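Side-chain contacts in mandelate racemase/muconate lactonizing enzyme (Polaromonas sp., PDB 2OG9), which belongs to the enolase superfamily and probably acts on a carboxylate substrate by abstracting the proton alpha to the acid group, as mandelate racemase does: residues A52-A57 with D123-D128; E82-L87 with A379-R384; P290-I295 with L299-L304. All blocks are in the same frame, centred on the assembly; numbering follows the deposited sequence.

Interaction 1: A52-A57 with D123-D128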
ATOM      1  N   ALA A  52      43.110  -9.861  13.410  1.00 18.43           N
ATOM      2  CA  ALA A  52      43.727  -8.745  12.710  1.00 17.54           C
ATOM      3  C   ALA A  52      44.328  -7.837  13.768  1.00 18.40           C
ATOM      4  O   ALA A  52      43.667  -7.491  14.758  1.00 17.35           O
ATOM      5  CB  ALA A  52      42.693  -7.980  11.891  1.00 17.26           C
ATOM      6  N   GLU A  53      45.591  -7.478  13.567  1.00 17.73           N
ATOM      7  CA  GLU A  53      46.304  -6.589  14.474  1.00 19.47           C
ATOM      8  C   GLU A  53      46.714  -5.381  13.649  1.00 19.57           C
ATOM      9  O   GLU A  53      47.234  -5.522  12.537  1.00 18.90           O
ATOM     10  CB  GLU A  53      47.546  -7.279  15.042  1.00 22.10           C
ATOM     11  CG  GLU A  53      47.237  -8.425  15.995  1.00 23.68           C
ATOM     12  CD  GLU A  53      48.461  -9.279  16.287  1.00 27.68           C
ATOM     13  OE1 GLU A  53      48.649 -10.315  15.613  1.00 25.62           O
ATOM     14  OE2 GLU A  53      49.244  -8.901  17.183  1.00 29.22           O
ATOM     15  N   ILE A  54      46.461  -4.197  14.188  1.00 19.39           N
ATOM     16  CA  ILE A  54      46.786  -2.955  13.502  1.00 20.10           C
ATOM     17  C   ILE A  54      47.570  -2.042  14.438  1.00 22.25           C
ATOM     18  O   ILE A  54      47.220  -1.888  15.614  1.00 23.07           O
ATOM     19  CB  ILE A  54      45.492  -2.223  13.042  1.00 19.94           C
ATOM     20  CG1 ILE A  54      44.728  -3.092  12.035  1.00 18.21           C
ATOM     21  CG2 ILE A  54      45.837  -0.884  12.410  1.00 20.41           C
ATOM     22  CD1 ILE A  54      43.397  -2.483  11.590  1.00 19.68           C
ATOM     23  N   GLU A  55      48.633  -1.441  13.914  1.00 22.54           N
ATOM     24  CA  GLU A  55      49.468  -0.531  14.691  1.00 23.99           C
ATOM     25  C   GLU A  55      49.760   0.707  13.851  1.00 24.10           C
ATOM     26  O   GLU A  55      49.834   0.628  12.627  1.00 22.39           O
ATOM     27  CB  GLU A  55      50.759  -1.239  15.123  1.00 27.33           C
ATOM     28  CG  GLU A  55      50.549  -2.175  16.310  1.00 31.43           C
ATOM     29  CD  GLU A  55      51.786  -2.981  16.685  1.00 34.80           C
ATOM     30  OE1 GLU A  55      52.918  -2.483  16.493  1.00 36.85           O
ATOM     31  OE2 GLU A  55      51.620  -4.111  17.191  1.00 33.59           O
ATOM     32  N   THR A  56      49.924   1.849  14.512  1.00 24.26           N
ATOM     33  CA  THR A  56      50.148   3.109  13.808  1.00 26.61           C
ATOM     34  C   THR A  56      51.474   3.793  14.129  1.00 28.44           C
ATOM     35  O   THR A  56      52.161   3.431  15.082  1.00 28.11           O
ATOM     36  CB  THR A  56      49.032   4.108  14.135  1.00 25.99           C
ATOM     37  OG1 THR A  56      49.161   4.528  15.500  1.00 27.12           O
ATOM     38  CG2 THR A  56      47.660   3.459  13.939  1.00 25.51           C
ATOM     39  N   ALA A  57      51.809   4.801  13.329  1.00 30.25           N
ATOM     40  CA  ALA A  57      53.040   5.558  13.519  1.00 33.43           C
ATOM     41  C   ALA A  57      53.012   6.216  14.895  1.00 34.54           C
ATOM     42  O   ALA A  57      54.052   6.479  15.493  1.00 36.88           O
ATOM     43  CB  ALA A  57      53.171   6.623  12.433  1.00 33.06           C
ATOM     44  N   ASP A 123      37.995  -3.900  10.858  1.00 13.74           N
ATOM     45  CA  ASP A 123      37.052  -2.926  11.395  1.00 16.03           C
ATOM     46  C   ASP A 123      37.008  -2.987  12.921  1.00 16.66           C
ATOM     47  O   ASP A 123      37.048  -1.953  13.589  1.00 15.37           O
ATOM     48  CB  ASP A 123      35.656  -3.195  10.825  1.00 15.64           C
ATOM     49  CG  ASP A 123      34.653  -2.126  11.204  1.00 15.54           C
ATOM     50  OD1 ASP A 123      34.708  -1.020  10.627  1.00 14.73           O
ATOM     51  OD2 ASP A 123      33.801  -2.392  12.075  1.00 13.94           O
ATOM     52  N   VAL A 124      36.931  -4.192  13.475  1.00 14.93           N
ATOM     53  CA  VAL A 124      36.880  -4.324  14.926  1.00 16.25           C
ATOM     54  C   VAL A 124      38.169  -3.794  15.548  1.00 16.58           C
ATOM     55  O   VAL A 124      38.148  -3.088  16.562  1.00 16.75           O
ATOM     56  CB  VAL A 124      36.677  -5.791  15.351  1.00 16.90           C
ATOM     57  CG1 VAL A 124      36.725  -5.901  16.868  1.00 15.10           C
ATOM     58  CG2 VAL A 124      35.330  -6.296  14.848  1.00 18.16           C
ATOM     59  N   ALA A 125      39.292  -4.132  14.929  1.00 15.46           N
ATOM     60  CA  ALA A 125      40.586  -3.683  15.416  1.00 14.71           C
ATOM     61  C   ALA A 125      40.650  -2.151  15.426  1.00 14.38           C
ATOM     62  O   ALA A 125      41.167  -1.553  16.368  1.00 15.04           O
ATOM     63  CB  ALA A 125      41.698  -4.266  14.537  1.00 15.76           C
ATOM     64  N   LEU A 126      40.118  -1.511  14.386  1.00 14.66           N
ATOM     65  CA  LEU A 126      40.137  -0.048  14.320  1.00 15.12           C
ATOM     66  C   LEU A 126      39.300   0.556  15.448  1.00 15.43           C
ATOM     67  O   LEU A 126      39.681   1.572  16.042  1.00 13.65           O
ATOM     68  CB  LEU A 126      39.613   0.443  12.963  1.00 17.07           C
ATOM     69  CG  LEU A 126      40.543   0.217  11.764  1.00 16.99           C
ATOM     70  CD1 LEU A 126      39.855   0.622  10.468  1.00 17.88           C
ATOM     71  CD2 LEU A 126      41.813   1.032  11.965  1.00 18.19           C
ATOM     72  N   TRP A 127      38.160  -0.060  15.743  1.00 15.45           N
ATOM     73  CA  TRP A 127      37.309   0.430  16.825  1.00 16.58           C
ATOM     74  C   TRP A 127      38.008   0.239  18.168  1.00 15.07           C
ATOM     75  O   TRP A 127      37.934   1.099  19.036  1.00 15.04           O
ATOM     76  CB  TRP A 127      35.966  -0.305  16.837  1.00 17.20           C
ATOM     77  CG  TRP A 127      34.973   0.311  15.921  1.00 16.48           C
ATOM     78  CD1 TRP A 127      34.638  -0.100  14.656  1.00 16.68           C
ATOM     79  CD2 TRP A 127      34.220   1.497  16.172  1.00 15.86           C
ATOM     80  NE1 TRP A 127      33.716   0.765  14.109  1.00 15.54           N
ATOM     81  CE2 TRP A 127      33.444   1.755  15.016  1.00 16.27           C
ATOM     82  CE3 TRP A 127      34.126   2.374  17.263  1.00 14.24           C
ATOM     83  CZ2 TRP A 127      32.583   2.855  14.920  1.00 17.90           C
ATOM     84  CZ3 TRP A 127      33.268   3.468  17.170  1.00 18.15           C
ATOM     85  CH2 TRP A 127      32.505   3.698  16.001  1.00 16.86           C
ATOM     86  N   ASP A 128      38.672  -0.899  18.328  1.00 15.85           N
ATOM     87  CA  ASP A 128      39.414  -1.218  19.549  1.00 16.98           C
ATOM     88  C   ASP A 128      40.486  -0.148  19.751  1.00 16.56           C
ATOM     89  O   ASP A 128      40.655   0.393  20.845  1.00 18.14           O
ATOM     90  CB  ASP A 128      40.061  -2.603  19.403  1.00 19.10           C
ATOM     91  CG  ASP A 128      40.917  -2.994  20.606  1.00 22.33           C
ATOM     92  OD1 ASP A 128      40.441  -2.864  21.749  1.00 21.19           O
ATOM     93  OD2 ASP A 128      42.063  -3.449  20.401  1.00 21.73           O
TER

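Interaction 2: E82-L87 with A379-R384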
ATOM      1  N   GLU A  82      45.074 -10.334   0.973  1.00 21.42           N
ATOM      2  CA  GLU A  82      45.123  -9.592  -0.279  1.00 21.99           C
ATOM      3  C   GLU A  82      44.769  -8.115  -0.150  1.00 21.47           C
ATOM      4  O   GLU A  82      45.341  -7.284  -0.849  1.00 20.63           O
ATOM      5  CB  GLU A  82      44.214 -10.255  -1.316  1.00 23.29           C
ATOM      6  CG  GLU A  82      44.215  -9.561  -2.665  1.00 22.29           C
ATOM      7  CD  GLU A  82      43.403 -10.311  -3.703  1.00 22.97           C
ATOM      8  OE1 GLU A  82      42.373 -10.907  -3.332  1.00 20.73           O
ATOM      9  OE2 GLU A  82      43.787 -10.296  -4.893  1.00 22.86           O
ATOM     10  N   ILE A  83      43.845  -7.771   0.744  1.00 20.98           N
ATOM     11  CA  ILE A  83      43.457  -6.369   0.883  1.00 21.30           C
ATOM     12  C   ILE A  83      44.173  -5.604   1.995  1.00 21.45           C
ATOM     13  O   ILE A  83      44.139  -4.375   2.019  1.00 22.51           O
ATOM     14  CB  ILE A  83      41.919  -6.223   1.074  1.00 22.15           C
ATOM     15  CG1 ILE A  83      41.481  -6.790   2.426  1.00 24.15           C
ATOM     16  CG2 ILE A  83      41.190  -6.962  -0.050  1.00 21.37           C
ATOM     17  CD1 ILE A  83      39.975  -6.655   2.678  1.00 22.21           C
ATOM     18  N   ALA A  84      44.835  -6.319   2.899  1.00 20.43           N
ATOM     19  CA  ALA A  84      45.541  -5.676   4.005  1.00 22.11           C
ATOM     20  C   ALA A  84      46.395  -4.468   3.604  1.00 21.85           C
ATOM     21  O   ALA A  84      46.347  -3.433   4.265  1.00 21.10           O
ATOM     22  CB  ALA A  84      46.402  -6.700   4.742  1.00 23.84           C
ATOM     23  N   PRO A  85      47.183  -4.581   2.519  1.00 22.79           N
ATOM     24  CA  PRO A  85      48.024  -3.453   2.093  1.00 24.46           C
ATOM     25  C   PRO A  85      47.271  -2.138   1.900  1.00 24.97           C
ATOM     26  O   PRO A  85      47.854  -1.061   2.011  1.00 24.52           O
ATOM     27  CB  PRO A  85      48.644  -3.953   0.787  1.00 22.78           C
ATOM     28  CG  PRO A  85      48.744  -5.439   1.014  1.00 24.06           C
ATOM     29  CD  PRO A  85      47.404  -5.754   1.651  1.00 21.29           C
ATOM     30  N   ALA A  86      45.976  -2.222   1.607  1.00 25.52           N
ATOM     31  CA  ALA A  86      45.177  -1.017   1.392  1.00 24.05           C
ATOM     32  C   ALA A  86      45.029  -0.170   2.652  1.00 24.83           C
ATOM     33  O   ALA A  86      44.618   0.987   2.583  1.00 23.72           O
ATOM     34  CB  ALA A  86      43.793  -1.394   0.852  1.00 25.85           C
ATOM     35  N   LEU A  87      45.359  -0.745   3.806  1.00 23.18           N
ATOM     36  CA  LEU A  87      45.244  -0.016   5.066  1.00 22.06           C
ATOM     37  C   LEU A  87      46.484   0.809   5.400  1.00 21.75           C
ATOM     38  O   LEU A  87      46.398   1.796   6.121  1.00 19.36           O
ATOM     39  CB  LEU A  87      44.968  -0.987   6.223  1.00 22.80           C
ATOM     40  CG  LEU A  87      43.566  -1.584   6.354  1.00 21.70           C
ATOM     41  CD1 LEU A  87      43.546  -2.613   7.484  1.00 23.51           C
ATOM     42  CD2 LEU A  87      42.559  -0.465   6.637  1.00 23.81           C
ATOM     43  N   ALA A 379      50.201 -13.560   8.045  1.00 26.21           N
ATOM     44  CA  ALA A 379      50.884 -12.672   7.125  1.00 25.34           C
ATOM     45  C   ALA A 379      50.887 -11.284   7.731  1.00 25.95           C
ATOM     46  O   ALA A 379      50.082 -10.976   8.610  1.00 22.01           O
ATOM     47  CB  ALA A 379      50.164 -12.651   5.793  1.00 25.11           C
ATOM     48  N   GLN A 380      51.801 -10.448   7.264  1.00 27.10           N
ATOM     49  CA  GLN A 380      51.880  -9.087   7.752  1.00 29.08           C
ATOM     50  C   GLN A 380      52.406  -8.173   6.660  1.00 29.03           C
ATOM     51  O   GLN A 380      53.050  -8.624   5.715  1.00 27.71           O
ATOM     52  CB  GLN A 380      52.764  -9.017   9.000  1.00 32.29           C
ATOM     53  CG  GLN A 380      54.079  -9.759   8.900  1.00 36.51           C
ATOM     54  CD  GLN A 380      54.841  -9.736  10.211  1.00 38.49           C
ATOM     55  OE1 GLN A 380      55.322  -8.688  10.643  1.00 38.42           O
ATOM     56  NE2 GLN A 380      54.943 -10.891  10.859  1.00 40.22           N
ATOM     57  N   VAL A 381      52.100  -6.889   6.785  1.00 28.48           N
ATOM     58  CA  VAL A 381      52.533  -5.899   5.818  1.00 31.17           C
ATOM     59  C   VAL A 381      52.898  -4.628   6.566  1.00 32.21           C
ATOM     60  O   VAL A 381      52.344  -4.349   7.630  1.00 30.81           O
ATOM     61  CB  VAL A 381      51.412  -5.600   4.792  1.00 30.98           C
ATOM     62  CG1 VAL A 381      50.144  -5.202   5.514  1.00 31.10           C
ATOM     63  CG2 VAL A 381      51.847  -4.498   3.841  1.00 33.14           C
ATOM     64  N   GLY A 382      53.838  -3.868   6.014  1.00 33.54           N
ATOM     65  CA  GLY A 382      54.255  -2.633   6.649  1.00 35.66           C
ATOM     66  C   GLY A 382      55.394  -2.839   7.628  1.00 38.71           C
ATOM     67  O   GLY A 382      55.909  -3.948   7.772  1.00 37.31           O
ATOM     68  N   THR A 383      55.789  -1.761   8.299  1.00 40.46           N
ATOM     69  CA  THR A 383      56.870  -1.813   9.277  1.00 43.29           C
ATOM     70  C   THR A 383      56.320  -1.486  10.659  1.00 43.14           C
ATOM     71  O   THR A 383      55.768  -0.410  10.888  1.00 42.10           O
ATOM     72  CB  THR A 383      57.986  -0.810   8.937  1.00 44.09           C
ATOM     73  OG1 THR A 383      58.420  -1.018   7.588  1.00 47.58           O
ATOM     74  CG2 THR A 383      59.171  -0.998   9.875  1.00 46.33           C
ATOM     75  N   ARG A 384      56.479  -2.430  11.575  1.00 44.35           N
ATOM     76  CA  ARG A 384      55.990  -2.265  12.931  1.00 47.23           C
ATOM     77  C   ARG A 384      56.700  -1.107  13.631  1.00 48.71           C
ATOM     78  O   ARG A 384      57.923  -0.975  13.549  1.00 49.07           O
ATOM     79  CB  ARG A 384      56.193  -3.573  13.700  1.00 46.54           C
ATOM     80  CG  ARG A 384      55.308  -3.719  14.912  1.00 46.41           C
ATOM     81  CD  ARG A 384      55.284  -5.152  15.407  1.00 44.68           C
ATOM     82  NE  ARG A 384      54.388  -5.293  16.547  1.00 44.41           N
ATOM     83  CZ  ARG A 384      54.161  -6.436  17.182  1.00 44.54           C
ATOM     84  NH1 ARG A 384      54.768  -7.545  16.789  1.00 44.31           N
ATOM     85  NH2 ARG A 384      53.324  -6.465  18.209  1.00 46.39           N
TER

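Interaction 3: P290-I295 with L299-L304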
ATOM      1  N   PRO A 290      30.826  -9.928  13.849  1.00 22.21           N
ATOM      2  CA  PRO A 290      31.832 -10.522  12.958  1.00 22.95           C
ATOM      3  C   PRO A 290      31.235 -11.054  11.655  1.00 22.53           C
ATOM      4  O   PRO A 290      31.825 -10.929  10.585  1.00 23.41           O
ATOM      5  CB  PRO A 290      32.425 -11.646  13.806  1.00 22.77           C
ATOM      6  CG  PRO A 290      32.305 -11.118  15.199  1.00 25.11           C
ATOM      7  CD  PRO A 290      30.916 -10.505  15.203  1.00 23.95           C
ATOM      8  N   ARG A 291      30.053 -11.647  11.752  1.00 21.91           N
ATOM      9  CA  ARG A 291      29.400 -12.214  10.584  1.00 22.55           C
ATOM     10  C   ARG A 291      28.864 -11.185   9.579  1.00 20.16           C
ATOM     11  O   ARG A 291      28.811 -11.464   8.383  1.00 19.13           O
ATOM     12  CB  ARG A 291      28.269 -13.145  11.034  1.00 24.49           C
ATOM     13  CG  ARG A 291      27.676 -13.974   9.912  1.00 31.16           C
ATOM     14  CD  ARG A 291      26.775 -15.087  10.437  1.00 35.50           C
ATOM     15  NE  ARG A 291      27.495 -16.035  11.285  1.00 38.89           N
ATOM     16  CZ  ARG A 291      27.054 -17.257  11.574  1.00 40.65           C
ATOM     17  NH1 ARG A 291      25.896 -17.674  11.080  1.00 42.86           N
ATOM     18  NH2 ARG A 291      27.768 -18.065  12.347  1.00 41.50           N
ATOM     19  N   VAL A 292      28.480 -10.003  10.050  1.00 17.79           N
ATOM     20  CA  VAL A 292      27.938  -8.983   9.152  1.00 18.21           C
ATOM     21  C   VAL A 292      28.977  -7.994   8.628  1.00 18.24           C
ATOM     22  O   VAL A 292      28.649  -7.101   7.849  1.00 15.87           O
ATOM     23  CB  VAL A 292      26.780  -8.184   9.821  1.00 19.38           C
ATOM     24  CG1 VAL A 292      25.676  -9.136  10.253  1.00 18.52           C
ATOM     25  CG2 VAL A 292      27.299  -7.388  11.005  1.00 18.70           C
ATOM     26  N   GLY A 293      30.224  -8.142   9.057  1.00 17.35           N
ATOM     27  CA  GLY A 293      31.262  -7.244   8.579  1.00 18.46           C
ATOM     28  C   GLY A 293      31.885  -6.326   9.610  1.00 18.63           C
ATOM     29  O   GLY A 293      32.550  -5.355   9.252  1.00 18.48           O
ATOM     30  N   GLY A 294      31.669  -6.616  10.889  1.00 17.52           N
ATOM     31  CA  GLY A 294      32.258  -5.790  11.924  1.00 15.62           C
ATOM     32  C   GLY A 294      31.304  -4.881  12.675  1.00 16.36           C
ATOM     33  O   GLY A 294      30.081  -4.942  12.513  1.00 13.45           O
ATOM     34  N   ILE A 295      31.887  -4.027  13.506  1.00 14.40           N
ATOM     35  CA  ILE A 295      31.134  -3.086  14.320  1.00 15.32           C
ATOM     36  C   ILE A 295      30.443  -2.008  13.483  1.00 16.85           C
ATOM     37  O   ILE A 295      29.311  -1.617  13.778  1.00 14.98           O
ATOM     38  CB  ILE A 295      32.069  -2.416  15.353  1.00 14.32           C
ATOM     39  CG1 ILE A 295      32.540  -3.466  16.367  1.00 15.24           C
ATOM     40  CG2 ILE A 295      31.354  -1.252  16.030  1.00 16.29           C
ATOM     41  CD1 ILE A 295      33.693  -3.009  17.276  1.00 12.89           C
ATOM     42  N   LEU A 299      26.500  -1.351  13.774  1.00 15.13           N
ATOM     43  CA  LEU A 299      25.895  -0.127  14.287  1.00 16.17           C
ATOM     44  C   LEU A 299      24.777   0.357  13.370  1.00 17.17           C
ATOM     45  O   LEU A 299      23.772   0.890  13.838  1.00 16.65           O
ATOM     46  CB  LEU A 299      26.952   0.970  14.450  1.00 18.66           C
ATOM     47  CG  LEU A 299      28.006   0.680  15.522  1.00 21.29           C
ATOM     48  CD1 LEU A 299      28.997   1.818  15.569  1.00 21.76           C
ATOM     49  CD2 LEU A 299      27.330   0.495  16.880  1.00 21.36           C
ATOM     50  N   LYS A 300      24.947   0.179  12.065  1.00 16.55           N
ATOM     51  CA  LYS A 300      23.908   0.596  11.128  1.00 19.16           C
ATOM     52  C   LYS A 300      22.666  -0.264  11.353  1.00 17.70           C
ATOM     53  O   LYS A 300      21.538   0.228  11.329  1.00 17.40           O
ATOM     54  CB  LYS A 300      24.405   0.458   9.685  1.00 20.14           C
ATOM     55  CG  LYS A 300      25.568   1.390   9.372  1.00 25.60           C
ATOM     56  CD  LYS A 300      26.161   1.135   7.999  1.00 30.25           C
ATOM     57  CE  LYS A 300      27.324   2.088   7.729  1.00 35.05           C
ATOM     58  NZ  LYS A 300      28.023   1.773   6.450  1.00 38.14           N
ATOM     59  N   ILE A 301      22.890  -1.552  11.586  1.00 16.27           N
ATOM     60  CA  ILE A 301      21.803  -2.487  11.828  1.00 16.75           C
ATOM     61  C   ILE A 301      21.102  -2.130  13.140  1.00 17.21           C
ATOM     62  O   ILE A 301      19.874  -2.130  13.207  1.00 15.27           O
ATOM     63  CB  ILE A 301      22.334  -3.941  11.890  1.00 16.94           C
ATOM     64  CG1 ILE A 301      22.879  -4.347  10.516  1.00 17.08           C
ATOM     65  CG2 ILE A 301      21.219  -4.898  12.319  1.00 17.36           C
ATOM     66  CD1 ILE A 301      23.739  -5.586  10.554  1.00 18.44           C
ATOM     67  N   ALA A 302      21.886  -1.817  14.172  1.00 14.72           N
ATOM     68  CA  ALA A 302      21.328  -1.451  15.476  1.00 14.82           C
ATOM     69  C   ALA A 302      20.471  -0.189  15.374  1.00 16.52           C
ATOM     70  O   ALA A 302      19.448  -0.069  16.052  1.00 15.35           O
ATOM     71  CB  ALA A 302      22.455  -1.248  16.500  1.00 15.34           C
ATOM     72  N   SER A 303      20.890   0.755  14.533  1.00 16.34           N
ATOM     73  CA  SER A 303      20.138   1.991  14.341  1.00 19.43           C
ATOM     74  C   SER A 303      18.795   1.677  13.700  1.00 18.18           C
ATOM     75  O   SER A 303      17.781   2.266  14.062  1.00 16.49           O
ATOM     76  CB  SER A 303      20.897   2.965  13.430  1.00 22.21           C
ATOM     77  OG  SER A 303      22.185   3.250  13.940  1.00 33.07           O
ATOM     78  N   LEU A 304      18.798   0.773  12.726  1.00 18.51           N
ATOM     79  CA  LEU A 304      17.563   0.384  12.042  1.00 19.64           C
ATOM     80  C   LEU A 304      16.628  -0.337  13.021  1.00 19.00           C
ATOM     81  O   LEU A 304      15.425  -0.079  13.044  1.00 18.35           O
ATOM     82  CB  LEU A 304      17.869  -0.532  10.847  1.00 20.54           C
ATOM     83  CG  LEU A 304      18.541   0.111   9.626  1.00 25.33           C
ATOM     84  CD1 LEU A 304      18.735  -0.928   8.535  1.00 25.85           C
ATOM     85  CD2 LEU A 304      17.674   1.253   9.105  1.00 25.61           C
TER

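Interaction 1: A52-A57 with D123-D128
Ala52 and Ile54 face Ala125 and Leu126 where strand 52-56 passes helix 123-128, the two short axes coming within 7.8 Å at an angle of 44°. That is nearer than the roughly 10 Å common for a helix on a sheet, and small residues on both sides are consistent with this: Ala125 turns its methyl toward the strand, and CB of Ala125 stands 3.8 Å from the carbonyl O of Ala52. Ile54 supplies the bulk. Its CG1 lies anti to the carbonyl carbon (chi1 -62°) and the chain then runs out extended, which carries CD1 to the helix surface. There CD1 of Ile54 lies 3.8 Å from CB of Ala125 and 3.9 Å from CD2 of Leu126, whose branched end reaches over from the flank of the helix. The Ile54 and Leu126 chains meet at a slant. On the other side of the strand the alternation brings acids, Glu53 and Glu55, of which Glu53 pairs with Arg19. Leu126 also touches Leu98 and Pro92, so the contact belongs to the core between sheet and helices of the N-terminal alpha+beta domain, the part that covers the barrel in this superfamily. With no hydrogen bond or charge pair between the two segments, cohesion here comes from dispersion and the exclusion of water, and the fit depends on shape rather than on directional bonds.

Interaction 2: E82-L87 with A379-R384
The pyrrolidine ring of Pro85 offers one face to Val381: both valine methyls stand on that side, CG1 over the ring nitrogen, 4.3 Å from N of Pro85, and CG2 farther out, 4.3 Å from CG of Pro85. Nothing from 379-384 comes near the ring's other face or its edges. The ring is saturated, so this is aliphatic packing and not a stack of pi systems. Val381 also touches the neighbouring residue, with CG1 4.1 Å from CB of Ala84. One methyl thus serves both residues: CG1 is set between the backbone N and the carbonyl carbon (chi1 54°), while CG2 is left for the ring. A beta-branched residue suits an extended strand and presents two methyls close to the backbone; alanine, small and turned toward the strand, lets the backbones come as near as 6.3 Å between the CA atoms of Pro85 and Val381. Proline fits a turn of helical backbone angles because its ring holds phi near the value needed (-53°). The following amides, Ala86 N and Leu87 N, bond back three residues to Ile83 O and Ala84 O. The valine sits on 375-382, an outermost strand of the chain's antiparallel sheet, beside Val18 of strand 15-26, while Ala84 also packs on Phe122 of helix 114-133. Small, partly open to solvent and wholly apolar between the two segments, the contact gains its stability from burying methyl and ring carbons, with no bond to fix its direction.

Interaction 3: P290-I295 with L299-L304
Ile295 and Leu299 are joined first through the backbone: Leu299 N donates to Ile295 O at 2.8 Å, with an N-H...O angle of 152°, an i to i+4 bond in the first turn of helix 295-307. The side chain closes in on the same carbonyl, CG of Leu299 coming 3.2 Å from O of Ile295. Two further bonds meet at Leu299 O. It accepts from Ser303 N and from Ser303 OG, the hydroxyl lying 2.8 Å from Leu299 O, and the two donors arrive from opposite faces of the carbonyl plane. Serine suits this place because its short side chain can fold back onto its own helix. Two glycines make the bend before the helix possible: Gly293 closes the preceding short helix in a Schellman motif, and Gly294 occupies the N-cap position, both at positive phi. Helix 295-307 follows strand 284-285 and leads to strand 311-312, parallel to it, giving a right-handed beta-alpha-beta crossover of the TIM barrel typical of the enolase superfamily. The apolar contacts are of two forms. Ile295 and Leu299 lie side by side, with CG2 of Ile295 3.9 Å from CD1 of Leu299. Val292 and Ile301 instead meet tip to tip, CG2 of Val292 being 4.0 Å from CD1 of Ile301. The extended isoleucine chain (chi2 165°) sets that methyl against the valine fork, and His273 of helix 270-278 touches both residues.

Overall arrangement
From the N terminus, the chain enters interaction 1 at 52-57 and interaction 2 at 82-87 before helix 123-128 returns to close the first; the two therefore cross. Interaction 3 is a local closure within the barrel domain, and the whole of it falls in the long span that ends only when 379-384 comes back to the N-terminal sheet. Interactions 1 and 2 both rest on that sheet and touch through the Glu55-Arg384 salt bridge and through Ile54 against Leu87. Interaction 1 reaches interaction 3 across the domain boundary, where Trp127 packs on Ile295 and Leu299, so helix 114-133 joins sheet to barrel. Interactions 2 and 3 do not touch.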